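Local atomic coordinates of halocarboxylic acid dehalogenase DehI (Pseudomonas putida, PDB entry 3BJX), a protein that probably hydrolyses the carbon-halogen bond of 2-haloalkanoic acids, releasing halide and leaving a 2-hydroxy acid. Residues 230-235 / 287-292; 89-94 / 237-242; 196-201 / 281-286; 93-98 / 291-296. All coordinates share one frame; numbering follows the deposited sequence.

Interaction 1 (230-235 / 287-292); sequences EQYDAK and ITISII
The Y232 ring meets S290 at its hydroxyl edge, where OG lies near the ring plane, while I289 brings CG2 to CE1 obliquely at 3.6 Å; D233 OD1, of the same helix, also sits in plane at the ring's edge. This is helix-to-helix packing in an all-helical fold: the short segments of helices 230-248 and 267-299 run at 125° to each other, with axes 10.5 Å apart, a distance that the Y232 side chain spans. Y232 holds CG anti to its backbone nitrogen (chi1 -178°), which lets the ring extend until its OH reaches S290. I289 works with both branches: CG2 lies against the tyrosine, and CD1 rests on the aliphatic part of K235, 3.5 Å from CG. The lysine bends at chi2 and chi3, and its NZ turns to R90 O and E238 OE1. S290 OG, which also hydrogen-bonds H196 NE2 and D286 O, lies 2.8 Å from Y232 OH, and either hydroxyl could be the donor.

Interaction 2 (89-94 / 237-242); sequences ERSLLN and RELVTR
R90 and E238 join in a salt bridge: NH1 of the arginine gives a hydrogen bond to E238 OE2 at 3.1 Å with an N-H...O angle of 157°. The carboxylate oxygen lies at the guanidinium edge and almost in its plane, yet the donor comes from 50° out of the carboxylate plane; the two flat groups stand nearly perpendicular. R242 crosses the arginine at about a right angle and lays CG 3.7 Å from R90 NE, and the like-charged R90 NH2 and R242 NE approach to 3.9 Å. L239 packs beside the pair, CD1 against R90 CB at 4.0 Å and CD2 against S91 OG at 3.7 Å. The example illustrates how, in a fold built of helices, the chain leaving one helix (78-90) is pinned to the flank of another (230-248). R90 reaches across because its chain is extended from CG to NE. A leucine here would probably leave E238 OE2 without its arginine partner and R242 without the chain that lies across it. In the next shell, E86 OE2 makes salt bridges with NE of both arginines and probably balances their charges. R242 NH1 pairs with E245, S91 OG hydrogen-bonds L87 O, and K235 NZ bridges the two segments by holding both E238 OE1 and R90 O.

Interaction 3 (196-201 / 281-286); sequences HYHHGP and QRFIAD. With SO4 (sulfate ion), chain K.
H198 and D286 meet through a hydrogen bond from NE2 to OD2, 2.9 Å long with an N-H...O angle of 156°. It uses the anti lone pair of OD2, and ring and carboxylate are nearly coplanar. Both side chains have CG anti to the carbonyl carbon, D286 with chi1 at -65°. F283 instead carries its ring anti to the backbone nitrogen (chi1 179°), which places CD1 over the centre of the H198 ring, 3.5 Å above its plane; H196 CB covers the opposite face, so the imidazole is clamped and its rotation limited. H199 takes the crowded position between backbone nitrogen and carbonyl carbon, which brings CE1 to 3.2 Å from F283 CD1, while G200 O lies in plane at the phenylalanine's edge, 3.4 Å from F283 CE1. D286 is held in turn by R228, through a salt bridge to OD2, and by S236 at OD1. The Y197 side chain, in a Schellman motif after helix 183-195, runs off from this pair, and its OH hydrogen-bonds sulfate O1 at 2.8 Å. Another sulfate, like the first probably from the crystallisation liquor, may mark a pocket beside F283, nearest atoms about 3 Å apart. H198, H199 and F283 form a buried aromatic cluster, joined to a His-carboxylate pair.

Interaction 4 (93-98 / 291-296); sequences LNIGPL and IIHITE
L98 divides its two methyls between partners, CD2 touching H293 CE1 at 3.7 Å and CD1 packing on the carboxylate end of E296, 3.3 Å from OE2. Further contacts gather on the histidine: L93 CD1 lies over one ring face, and I95 CD1 meets CE1 at 3.9 Å. With CG anti to the backbone nitrogen (chi1 -165°), H293 extends its ring to the loop. The polar link goes through a water that takes the L93 N-H at 2.9 Å from N, gives a hydrogen bond to E296 OE1 at 2.6 Å, and sits in the ring plane of H293, 2.8 Å from ND1. An alanine in place of E296 is likely to cost this water the carboxylate acceptor and leave the L98 methyl without its cover. The loop 93-98, which turns through G96 and a cis peptide before P97, lies along helix 267-299. Behind the contact, H293 and I294 pack on V222 of helix 212-223, while T295 is held by N126 of helix 112-143.

In the fold
Followed from the N terminus, the chain leaves helix 78-90 and makes two closures from one stretch: interaction 2 fastens 89-94 to helix 230-248, and interaction 4 fastens 93-98 to the far part of helix 267-299. Interaction 3, from the loop after helix 183-195 to the middle of helix 267-299, lies wholly within the span of interaction 4. Interaction 1 joins helix 230-248 to helix 267-299, ends where interaction 4 ends, and crosses both 2 and 3; interactions 2 and 3 cross as well. Interactions 1 and 3 meet directly at S290 and H196, whereas 1 and 2 meet at K235 and R90. Helix 267-299 thereby collects three of the four contacts, the loops 93-98 and 196-201 and helix 230-248 converging along it.

Interaction 1 (230-235 / 287-292)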
loop_
_atom_site.group_PDB
_atom_site.type_symbol
_atom_site.label_atom_id
_atom_site.label_comp_id
_atom_site.label_asym_id
_atom_site.label_seq_id
_atom_site.Cartn_x
_atom_site.Cartn_y
_atom_site.Cartn_z
ATOM N N GLU A 230 11.766 2.479 -13.043
ATOM C CA GLU A 230 10.581 2.181 -13.850
ATOM C C GLU A 230 10.397 0.688 -14.080
ATOM O O GLU A 230 9.318 0.141 -13.825
ATOM C CB GLU A 230 10.706 2.850 -15.221
ATOM C CG GLU A 230 9.770 3.997 -15.496
ATOM C CD GLU A 230 9.974 4.559 -16.910
ATOM O OE1 GLU A 230 10.546 3.834 -17.771
ATOM O OE2 GLU A 230 9.565 5.728 -17.153
ATOM N N GLN A 231 11.459 0.052 -14.574
ATOM C CA GLN A 231 11.484 -1.376 -14.873
ATOM C C GLN A 231 11.216 -2.237 -13.630
ATOM O O GLN A 231 10.518 -3.266 -13.706
ATOM C CB GLN A 231 12.816 -1.744 -15.538
ATOM C CG GLN A 231 12.883 -3.169 -16.086
ATOM C CD GLN A 231 13.877 -3.335 -17.224
ATOM O OE1 GLN A 231 14.818 -2.541 -17.370
ATOM N NE2 GLN A 231 13.674 -4.378 -18.046
ATOM N N TYR A 232 11.755 -1.791 -12.491
ATOM C CA TYR A 232 11.546 -2.440 -11.184
ATOM C C TYR A 232 10.095 -2.292 -10.687
ATOM O O TYR A 232 9.478 -3.259 -10.215
ATOM C CB TYR A 232 12.536 -1.875 -10.165
ATOM C CG TYR A 232 12.460 -2.488 -8.782
ATOM C CD1 TYR A 232 13.345 -3.497 -8.398
ATOM C CD2 TYR A 232 11.517 -2.033 -7.841
ATOM C CE1 TYR A 232 13.286 -4.034 -7.150
ATOM C CE2 TYR A 232 11.453 -2.562 -6.601
ATOM C CZ TYR A 232 12.324 -3.576 -6.252
ATOM O OH TYR A 232 12.250 -4.130 -4.987
ATOM N N ASP A 233 9.564 -1.080 -10.793
ATOM C CA ASP A 233 8.190 -0.812 -10.407
ATOM C C ASP A 233 7.245 -1.627 -11.286
ATOM O O ASP A 233 6.302 -2.243 -10.785
ATOM C CB ASP A 233 7.877 0.692 -10.502
ATOM C CG ASP A 233 8.442 1.511 -9.329
ATOM O OD1 ASP A 233 8.949 0.939 -8.335
ATOM O OD2 ASP A 233 8.394 2.757 -9.410
ATOM N N ALA A 234 7.527 -1.657 -12.591
ATOM C CA ALA A 234 6.723 -2.427 -13.543
ATOM C C ALA A 234 6.697 -3.924 -13.241
ATOM O O ALA A 234 5.663 -4.581 -13.386
ATOM C CB ALA A 234 7.201 -2.174 -14.969
ATOM N N LYS A 235 7.836 -4.458 -12.831
ATOM C CA LYS A 235 7.959 -5.859 -12.471
ATOM C C LYS A 235 7.191 -6.193 -11.185
ATOM O O LYS A 235 6.570 -7.251 -11.110
ATOM C CB LYS A 235 9.445 -6.236 -12.320
ATOM C CG LYS A 235 9.705 -7.684 -11.943
ATOM C CD LYS A 235 9.146 -8.620 -12.960
ATOM C CE LYS A 235 9.959 -8.655 -14.260
ATOM N NZ LYS A 235 9.302 -9.582 -15.255
ATOM N N ILE A 287 10.344 -7.167 -2.421
ATOM C CA ILE A 287 11.414 -7.935 -1.797
ATOM C C ILE A 287 11.691 -9.196 -2.588
ATOM O O ILE A 287 12.858 -9.558 -2.767
ATOM C CB ILE A 287 11.173 -8.264 -0.279
ATOM C CG1 ILE A 287 11.012 -6.987 0.570
ATOM C CG2 ILE A 287 12.326 -9.086 0.277
ATOM C CD1 ILE A 287 12.218 -6.041 0.576
ATOM N N THR A 288 10.635 -9.858 -3.068
ATOM C CA THR A 288 10.799 -11.005 -3.954
ATOM C C THR A 288 11.758 -10.657 -5.114
ATOM O O THR A 288 12.686 -11.421 -5.423
ATOM C CB THR A 288 9.435 -11.588 -4.504
ATOM O OG1 THR A 288 8.656 -12.151 -3.438
ATOM C CG2 THR A 288 9.712 -12.717 -5.503
ATOM N N ILE A 289 11.542 -9.506 -5.743
ATOM C CA ILE A 289 12.413 -9.049 -6.831
ATOM C C ILE A 289 13.844 -8.710 -6.408
ATOM O O ILE A 289 14.793 -9.071 -7.108
ATOM C CB ILE A 289 11.799 -7.808 -7.569
ATOM C CG1 ILE A 289 10.466 -8.176 -8.228
ATOM C CG2 ILE A 289 12.759 -7.252 -8.604
ATOM C CD1 ILE A 289 9.597 -6.956 -8.489
ATOM N N SER A 290 14.001 -7.968 -5.303
ATOM C CA SER A 290 15.305 -7.432 -4.906
ATOM C C SER A 290 16.308 -8.552 -4.604
ATOM O O SER A 290 17.504 -8.460 -4.954
ATOM C CB SER A 290 15.161 -6.547 -3.657
ATOM O OG SER A 290 14.509 -5.317 -3.927
ATOM N N ILE A 291 15.810 -9.589 -3.922
ATOM C CA ILE A 291 16.626 -10.708 -3.429
ATOM C C ILE A 291 16.946 -11.687 -4.544
ATOM O O ILE A 291 18.059 -12.203 -4.612
ATOM C CB ILE A 291 15.964 -11.416 -2.181
ATOM C CG1 ILE A 291 15.773 -10.404 -1.037
ATOM C CG2 ILE A 291 16.755 -12.635 -1.726
ATOM C CD1 ILE A 291 17.025 -9.807 -0.472
ATOM N N ILE A 292 15.983 -11.923 -5.433
ATOM C CA ILE A 292 16.276 -12.689 -6.627
ATOM C C ILE A 292 17.292 -11.942 -7.485
ATOM O O ILE A 292 18.179 -12.566 -8.056
ATOM C CB ILE A 292 14.983 -13.062 -7.429
ATOM C CG1 ILE A 292 14.271 -14.229 -6.737
ATOM C CG2 ILE A 292 15.305 -13.434 -8.892
ATOM C CD1 ILE A 292 12.991 -14.596 -7.353
#

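Interaction 2 (89-94 / 237-242)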
loop_
_atom_site.group_PDB
_atom_site.type_symbol
_atom_site.label_atom_id
_atom_site.label_comp_id
_atom_site.label_asym_id
_atom_site.label_seq_id
_atom_site.Cartn_x
_atom_site.Cartn_y
_atom_site.Cartn_z
ATOM N N GLU A 89 9.943 -17.272 -10.949
ATOM C CA GLU A 89 10.529 -17.172 -12.280
ATOM C C GLU A 89 10.327 -15.782 -12.930
ATOM O O GLU A 89 11.250 -15.225 -13.517
ATOM C CB GLU A 89 9.884 -18.230 -13.155
ATOM C CG GLU A 89 10.812 -18.996 -13.984
ATOM C CD GLU A 89 10.131 -19.527 -15.217
ATOM O OE1 GLU A 89 8.886 -19.702 -15.190
ATOM O OE2 GLU A 89 10.850 -19.743 -16.221
ATOM N N ARG A 90 9.109 -15.256 -12.854
ATOM C CA ARG A 90 8.784 -13.910 -13.333
ATOM C C ARG A 90 9.542 -12.751 -12.665
ATOM O O ARG A 90 9.654 -11.669 -13.271
ATOM C CB ARG A 90 7.299 -13.642 -13.165
ATOM C CG ARG A 90 6.405 -14.411 -14.098
ATOM C CD ARG A 90 5.013 -13.962 -13.780
ATOM N NE ARG A 90 4.001 -14.559 -14.627
ATOM C CZ ARG A 90 3.557 -14.022 -15.751
ATOM N NH1 ARG A 90 4.079 -12.881 -16.207
ATOM N NH2 ARG A 90 2.594 -14.640 -16.417
ATOM N N SER A 91 10.049 -12.971 -11.444
ATOM C CA SER A 91 10.794 -11.944 -10.676
ATOM C C SER A 91 12.061 -11.412 -11.341
ATOM O O SER A 91 12.585 -10.356 -10.946
ATOM C CB SER A 91 11.170 -12.470 -9.310
ATOM O OG SER A 91 10.028 -12.946 -8.642
ATOM N N LEU A 92 12.577 -12.128 -12.331
ATOM C CA LEU A 92 13.834 -11.696 -12.927
ATOM C C LEU A 92 13.691 -10.380 -13.702
ATOM O O LEU A 92 12.758 -10.198 -14.475
ATOM C CB LEU A 92 14.441 -12.787 -13.815
ATOM C CG LEU A 92 14.996 -14.097 -13.251
ATOM C CD1 LEU A 92 15.305 -14.958 -14.458
ATOM C CD2 LEU A 92 16.238 -13.937 -12.401
ATOM N N LEU A 93 14.624 -9.469 -13.463
ATOM C CA LEU A 93 14.708 -8.231 -14.218
ATOM C C LEU A 93 15.600 -8.396 -15.441
ATOM O O LEU A 93 16.715 -8.930 -15.366
ATOM C CB LEU A 93 15.226 -7.100 -13.340
ATOM C CG LEU A 93 14.327 -6.614 -12.209
ATOM C CD1 LEU A 93 15.153 -5.816 -11.201
ATOM C CD2 LEU A 93 13.153 -5.782 -12.739
ATOM N N ASN A 94 15.105 -7.932 -16.576
ATOM C CA ASN A 94 15.867 -7.999 -17.809
ATOM C C ASN A 94 16.780 -6.791 -17.871
ATOM O O ASN A 94 16.449 -5.794 -18.523
ATOM C CB ASN A 94 14.914 -7.992 -18.992
ATOM C CG ASN A 94 15.498 -8.647 -20.204
ATOM O OD1 ASN A 94 16.206 -9.650 -20.097
ATOM N ND2 ASN A 94 15.200 -8.090 -21.382
ATOM N N ARG A 237 4.466 -4.432 -10.048
ATOM C CA ARG A 237 3.069 -4.410 -10.495
ATOM C C ARG A 237 2.656 -5.757 -11.144
ATOM O O ARG A 237 1.588 -6.292 -10.851
ATOM C CB ARG A 237 2.803 -3.200 -11.403
ATOM C CG ARG A 237 2.122 -1.986 -10.656
ATOM C CD ARG A 237 2.566 -0.556 -11.097
ATOM N NE ARG A 237 2.935 -0.439 -12.512
ATOM C CZ ARG A 237 3.907 0.356 -12.978
ATOM N NH1 ARG A 237 4.647 1.119 -12.168
ATOM N NH2 ARG A 237 4.164 0.373 -14.271
ATOM N N GLU A 238 3.535 -6.327 -11.961
ATOM C CA GLU A 238 3.283 -7.626 -12.607
ATOM C C GLU A 238 3.136 -8.804 -11.631
ATOM O O GLU A 238 2.276 -9.656 -11.813
ATOM C CB GLU A 238 4.377 -7.925 -13.643
ATOM C CG GLU A 238 4.489 -9.391 -14.034
ATOM C CD GLU A 238 5.663 -9.637 -14.936
ATOM O OE1 GLU A 238 6.158 -8.640 -15.491
ATOM O OE2 GLU A 238 6.085 -10.802 -15.090
ATOM N N LEU A 239 3.983 -8.841 -10.608
ATOM C CA LEU A 239 3.885 -9.830 -9.551
ATOM C C LEU A 239 2.637 -9.666 -8.724
ATOM O O LEU A 239 1.941 -10.651 -8.481
ATOM C CB LEU A 239 5.105 -9.750 -8.635
ATOM C CG LEU A 239 6.153 -10.841 -8.776
ATOM C CD1 LEU A 239 6.492 -11.065 -10.220
ATOM C CD2 LEU A 239 7.395 -10.457 -7.952
ATOM N N VAL A 240 2.360 -8.434 -8.285
ATOM C CA VAL A 240 1.133 -8.119 -7.530
ATOM C C VAL A 240 -0.123 -8.617 -8.267
ATOM O O VAL A 240 -0.952 -9.322 -7.691
ATOM C CB VAL A 240 0.997 -6.570 -7.194
ATOM C CG1 VAL A 240 -0.312 -6.281 -6.537
ATOM C CG2 VAL A 240 2.119 -6.083 -6.318
ATOM N N THR A 241 -0.230 -8.248 -9.542
ATOM C CA THR A 241 -1.331 -8.641 -10.427
ATOM C C THR A 241 -1.395 -10.157 -10.636
ATOM O O THR A 241 -2.432 -10.768 -10.419
ATOM C CB THR A 241 -1.178 -7.996 -11.802
ATOM O OG1 THR A 241 -1.075 -6.571 -11.668
ATOM C CG2 THR A 241 -2.361 -8.326 -12.662
ATOM N N ARG A 242 -0.282 -10.755 -11.052
ATOM C CA ARG A 242 -0.221 -12.195 -11.286
ATOM C C ARG A 242 -0.615 -13.024 -10.058
ATOM O O ARG A 242 -1.446 -13.924 -10.167
ATOM C CB ARG A 242 1.156 -12.599 -11.811
ATOM C CG ARG A 242 1.275 -14.080 -12.221
ATOM C CD ARG A 242 0.178 -14.450 -13.205
ATOM N NE ARG A 242 0.225 -15.859 -13.556
ATOM C CZ ARG A 242 -0.844 -16.585 -13.849
ATOM N NH1 ARG A 242 -2.055 -16.031 -13.814
ATOM N NH2 ARG A 242 -0.694 -17.864 -14.179
#

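Interaction 3 (196-201 / 281-286)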
loop_
_atom_site.group_PDB
_atom_site.type_symbol
_atom_site.label_atom_id
_atom_site.label_comp_id
_atom_site.label_asym_id
_atom_site.label_seq_id
_atom_site.Cartn_x
_atom_site.Cartn_y
_atom_site.Cartn_z
ATOM N N HIS A 196 13.776 1.358 -0.884
ATOM C CA HIS A 196 12.631 0.744 -1.542
ATOM C C HIS A 196 11.348 1.539 -1.265
ATOM O O HIS A 196 10.259 1.160 -1.705
ATOM C CB HIS A 196 12.457 -0.674 -1.000
ATOM C CG HIS A 196 13.533 -1.629 -1.422
ATOM N ND1 HIS A 196 14.782 -1.655 -0.838
ATOM C CD2 HIS A 196 13.528 -2.626 -2.340
ATOM C CE1 HIS A 196 15.510 -2.602 -1.401
ATOM N NE2 HIS A 196 14.771 -3.212 -2.311
ATOM N N TYR A 197 11.502 2.644 -0.529
ATOM C CA TYR A 197 10.390 3.390 0.076
ATOM C C TYR A 197 9.455 2.473 0.838
ATOM O O TYR A 197 8.234 2.456 0.601
ATOM C CB TYR A 197 9.675 4.292 -0.955
ATOM C CG TYR A 197 10.603 5.371 -1.457
ATOM C CD1 TYR A 197 10.850 6.506 -0.693
ATOM C CD2 TYR A 197 11.273 5.231 -2.672
ATOM C CE1 TYR A 197 11.728 7.484 -1.119
ATOM C CE2 TYR A 197 12.151 6.217 -3.123
ATOM C CZ TYR A 197 12.376 7.342 -2.335
ATOM O OH TYR A 197 13.246 8.325 -2.774
ATOM N N HIS A 198 10.051 1.712 1.751
ATOM C CA HIS A 198 9.346 0.744 2.593
ATOM C C HIS A 198 9.201 1.274 4.028
ATOM O O HIS A 198 9.941 2.155 4.445
ATOM C CB HIS A 198 10.147 -0.557 2.648
ATOM C CG HIS A 198 9.978 -1.446 1.448
ATOM N ND1 HIS A 198 10.826 -2.502 1.184
ATOM C CD2 HIS A 198 9.064 -1.441 0.447
ATOM C CE1 HIS A 198 10.425 -3.120 0.084
ATOM N NE2 HIS A 198 9.353 -2.500 -0.377
ATOM N N HIS A 199 8.253 0.723 4.780
ATOM C CA HIS A 199 7.961 1.146 6.162
ATOM C C HIS A 199 8.999 0.580 7.141
ATOM O O HIS A 199 9.139 1.063 8.272
ATOM C CB HIS A 199 6.573 0.661 6.568
ATOM C CG HIS A 199 6.403 -0.818 6.402
ATOM N ND1 HIS A 199 6.345 -1.422 5.163
ATOM C CD2 HIS A 199 6.312 -1.817 7.312
ATOM C CE1 HIS A 199 6.221 -2.725 5.318
ATOM N NE2 HIS A 199 6.195 -2.991 6.611
ATOM N N GLY A 200 9.697 -0.464 6.707
ATOM C CA GLY A 200 10.692 -1.127 7.521
ATOM C C GLY A 200 11.519 -2.122 6.705
ATOM O O GLY A 200 11.265 -2.344 5.499
ATOM N N PRO A 201 12.553 -2.699 7.344
ATOM C CA PRO A 201 13.392 -3.689 6.698
ATOM C C PRO A 201 12.759 -5.106 6.656
ATOM O O PRO A 201 12.217 -5.573 7.648
ATOM C CB PRO A 201 14.645 -3.676 7.563
ATOM C CG PRO A 201 14.172 -3.279 8.891
ATOM C CD PRO A 201 12.996 -2.396 8.714
ATOM N N GLN A 281 1.247 -6.839 0.078
ATOM C CA GLN A 281 1.271 -7.299 -1.332
ATOM C C GLN A 281 2.451 -6.686 -2.093
ATOM O O GLN A 281 3.212 -7.397 -2.746
ATOM C CB GLN A 281 -0.034 -6.966 -2.056
ATOM C CG GLN A 281 -1.283 -7.575 -1.457
ATOM C CD GLN A 281 -2.516 -7.260 -2.256
ATOM O OE1 GLN A 281 -3.298 -6.363 -1.914
ATOM N NE2 GLN A 281 -2.714 -7.990 -3.320
ATOM N N ARG A 282 2.609 -5.366 -1.975
ATOM C CA ARG A 282 3.641 -4.626 -2.706
ATOM C C ARG A 282 5.017 -4.822 -2.088
ATOM O O ARG A 282 6.018 -4.862 -2.804
ATOM C CB ARG A 282 3.311 -3.125 -2.756
ATOM C CG ARG A 282 2.257 -2.726 -3.744
ATOM C CD ARG A 282 0.848 -3.005 -3.252
ATOM N NE ARG A 282 -0.132 -2.633 -4.265
ATOM C CZ ARG A 282 -1.405 -2.998 -4.250
ATOM N NH1 ARG A 282 -1.889 -3.704 -3.230
ATOM N NH2 ARG A 282 -2.206 -2.615 -5.240
ATOM N N PHE A 283 5.053 -4.949 -0.764
ATOM C CA PHE A 283 6.297 -5.096 -0.020
ATOM C C PHE A 283 6.972 -6.401 -0.386
ATOM O O PHE A 283 8.165 -6.409 -0.762
ATOM C CB PHE A 283 6.042 -4.977 1.492
ATOM C CG PHE A 283 7.287 -5.137 2.353
ATOM C CD1 PHE A 283 7.926 -4.026 2.882
ATOM C CD2 PHE A 283 7.803 -6.396 2.641
ATOM C CE1 PHE A 283 9.057 -4.151 3.672
ATOM C CE2 PHE A 283 8.941 -6.542 3.438
ATOM C CZ PHE A 283 9.567 -5.413 3.946
ATOM N N ILE A 284 6.201 -7.496 -0.290
ATOM C CA ILE A 284 6.670 -8.842 -0.638
ATOM C C ILE A 284 7.060 -8.920 -2.105
ATOM O O ILE A 284 8.140 -9.426 -2.428
ATOM C CB ILE A 284 5.622 -9.945 -0.399
ATOM C CG1 ILE A 284 4.947 -9.820 0.971
ATOM C CG2 ILE A 284 6.272 -11.342 -0.618
ATOM C CD1 ILE A 284 5.727 -10.324 2.109
ATOM N N ALA A 285 6.182 -8.464 -3.001
ATOM C CA ALA A 285 6.561 -8.339 -4.428
ATOM C C ALA A 285 7.923 -7.645 -4.571
ATOM O O ALA A 285 8.824 -8.194 -5.215
ATOM C CB ALA A 285 5.498 -7.630 -5.252
ATOM N N ASP A 286 8.093 -6.469 -3.960
ATOM C CA ASP A 286 9.352 -5.718 -4.090
ATOM C C ASP A 286 10.517 -6.552 -3.601
ATOM O O ASP A 286 11.568 -6.596 -4.263
ATOM C CB ASP A 286 9.348 -4.428 -3.261
ATOM C CG ASP A 286 8.321 -3.411 -3.727
ATOM O OD1 ASP A 286 7.799 -3.494 -4.854
ATOM O OD2 ASP A 286 8.040 -2.498 -2.937
HETATM S S SO4 K . 12.752 11.413 -2.743
HETATM O O1 SO4 K . 14.111 10.940 -2.460
HETATM O O2 SO4 K . 12.398 11.152 -4.138
HETATM O O3 SO4 K . 11.819 10.703 -1.875
HETATM O O4 SO4 K . 12.660 12.848 -2.487
#

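Interaction 4 (93-98 / 291-296)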
loop_
_atom_site.group_PDB
_atom_site.type_symbol
_atom_site.label_atom_id
_atom_site.label_comp_id
_atom_site.label_asym_id
_atom_site.label_seq_id
_atom_site.Cartn_x
_atom_site.Cartn_y
_atom_site.Cartn_z
ATOM N N LEU A 93 14.624 -9.469 -13.463
ATOM C CA LEU A 93 14.708 -8.231 -14.218
ATOM C C LEU A 93 15.600 -8.396 -15.441
ATOM O O LEU A 93 16.715 -8.930 -15.366
ATOM C CB LEU A 93 15.226 -7.100 -13.340
ATOM C CG LEU A 93 14.327 -6.614 -12.209
ATOM C CD1 LEU A 93 15.153 -5.816 -11.201
ATOM C CD2 LEU A 93 13.153 -5.782 -12.739
ATOM N N ASN A 94 15.105 -7.932 -16.576
ATOM C CA ASN A 94 15.867 -7.999 -17.809
ATOM C C ASN A 94 16.780 -6.791 -17.871
ATOM O O ASN A 94 16.449 -5.794 -18.523
ATOM C CB ASN A 94 14.914 -7.992 -18.992
ATOM C CG ASN A 94 15.498 -8.647 -20.204
ATOM O OD1 ASN A 94 16.206 -9.650 -20.097
ATOM N ND2 ASN A 94 15.200 -8.090 -21.382
ATOM N N ILE A 95 17.911 -6.868 -17.172
ATOM C CA ILE A 95 18.774 -5.695 -16.989
ATOM C C ILE A 95 20.088 -5.788 -17.772
ATOM O O ILE A 95 20.272 -5.013 -18.703
ATOM C CB ILE A 95 18.957 -5.335 -15.478
ATOM C CG1 ILE A 95 17.697 -4.646 -14.964
ATOM C CG2 ILE A 95 20.148 -4.422 -15.245
ATOM C CD1 ILE A 95 17.620 -4.575 -13.471
ATOM N N GLY A 96 20.975 -6.717 -17.398
ATOM C CA GLY A 96 22.251 -6.977 -18.099
ATOM C C GLY A 96 23.194 -5.807 -18.424
ATOM O O GLY A 96 22.751 -4.650 -18.511
ATOM N N PRO A 97 24.527 -6.075 -18.507
ATOM C CA PRO A 97 25.202 -7.210 -17.877
ATOM C C PRO A 97 25.180 -6.909 -16.390
ATOM O O PRO A 97 24.889 -5.769 -16.020
ATOM C CB PRO A 97 26.635 -7.101 -18.408
ATOM C CG PRO A 97 26.815 -5.642 -18.707
ATOM C CD PRO A 97 25.479 -5.226 -19.258
ATOM N N LEU A 98 25.487 -7.888 -15.543
ATOM C CA LEU A 98 25.346 -7.685 -14.098
ATOM C C LEU A 98 26.677 -7.564 -13.373
ATOM O O LEU A 98 27.679 -8.081 -13.855
ATOM C CB LEU A 98 24.487 -8.801 -13.491
ATOM C CG LEU A 98 23.026 -8.816 -13.988
ATOM C CD1 LEU A 98 22.289 -9.946 -13.360
ATOM C CD2 LEU A 98 22.292 -7.484 -13.744
ATOM N N ILE A 291 15.810 -9.589 -3.922
ATOM C CA ILE A 291 16.626 -10.708 -3.429
ATOM C C ILE A 291 16.946 -11.687 -4.544
ATOM O O ILE A 291 18.059 -12.203 -4.612
ATOM C CB ILE A 291 15.964 -11.416 -2.181
ATOM C CG1 ILE A 291 15.773 -10.404 -1.037
ATOM C CG2 ILE A 291 16.755 -12.635 -1.726
ATOM C CD1 ILE A 291 17.025 -9.807 -0.472
ATOM N N ILE A 292 15.983 -11.923 -5.433
ATOM C CA ILE A 292 16.276 -12.689 -6.627
ATOM C C ILE A 292 17.292 -11.942 -7.485
ATOM O O ILE A 292 18.179 -12.566 -8.056
ATOM C CB ILE A 292 14.983 -13.062 -7.429
ATOM C CG1 ILE A 292 14.271 -14.229 -6.737
ATOM C CG2 ILE A 292 15.305 -13.434 -8.892
ATOM C CD1 ILE A 292 12.991 -14.596 -7.353
ATOM N N HIS A 293 17.177 -10.609 -7.560
ATOM C CA HIS A 293 18.206 -9.813 -8.231
ATOM C C HIS A 293 19.595 -9.992 -7.667
ATOM O O HIS A 293 20.524 -10.234 -8.418
ATOM C CB HIS A 293 17.885 -8.325 -8.288
ATOM C CG HIS A 293 18.745 -7.586 -9.267
ATOM N ND1 HIS A 293 18.760 -7.889 -10.614
ATOM C CD2 HIS A 293 19.640 -6.582 -9.094
ATOM C CE1 HIS A 293 19.616 -7.091 -11.227
ATOM N NE2 HIS A 293 20.166 -6.294 -10.327
ATOM N N ILE A 294 19.745 -9.879 -6.354
ATOM C CA ILE A 294 21.034 -10.135 -5.703
ATOM C C ILE A 294 21.529 -11.557 -6.008
ATOM O O ILE A 294 22.676 -11.754 -6.372
ATOM C CB ILE A 294 20.913 -9.916 -4.172
ATOM C CG1 ILE A 294 20.778 -8.422 -3.850
ATOM C CG2 ILE A 294 22.084 -10.534 -3.415
ATOM C CD1 ILE A 294 20.167 -8.115 -2.465
ATOM N N THR A 295 20.649 -12.541 -5.861
ATOM C CA THR A 295 20.966 -13.935 -6.195
ATOM C C THR A 295 21.482 -14.106 -7.612
ATOM O O THR A 295 22.437 -14.853 -7.838
ATOM C CB THR A 295 19.762 -14.847 -5.965
ATOM O OG1 THR A 295 19.214 -14.559 -4.670
ATOM C CG2 THR A 295 20.164 -16.313 -6.009
ATOM N N GLU A 296 20.863 -13.398 -8.554
ATOM C CA GLU A 296 21.241 -13.463 -9.958
ATOM C C GLU A 296 22.640 -12.878 -10.200
ATOM O O GLU A 296 23.396 -13.379 -11.030
ATOM C CB GLU A 296 20.198 -12.741 -10.810
ATOM C CG GLU A 296 20.365 -12.933 -12.312
ATOM C CD GLU A 296 19.483 -12.015 -13.143
ATOM O OE1 GLU A 296 18.480 -11.444 -12.634
ATOM O OE2 GLU A 296 19.811 -11.854 -14.331
HETATM O O HOH W 1 16.812 -9.740 -11.538
#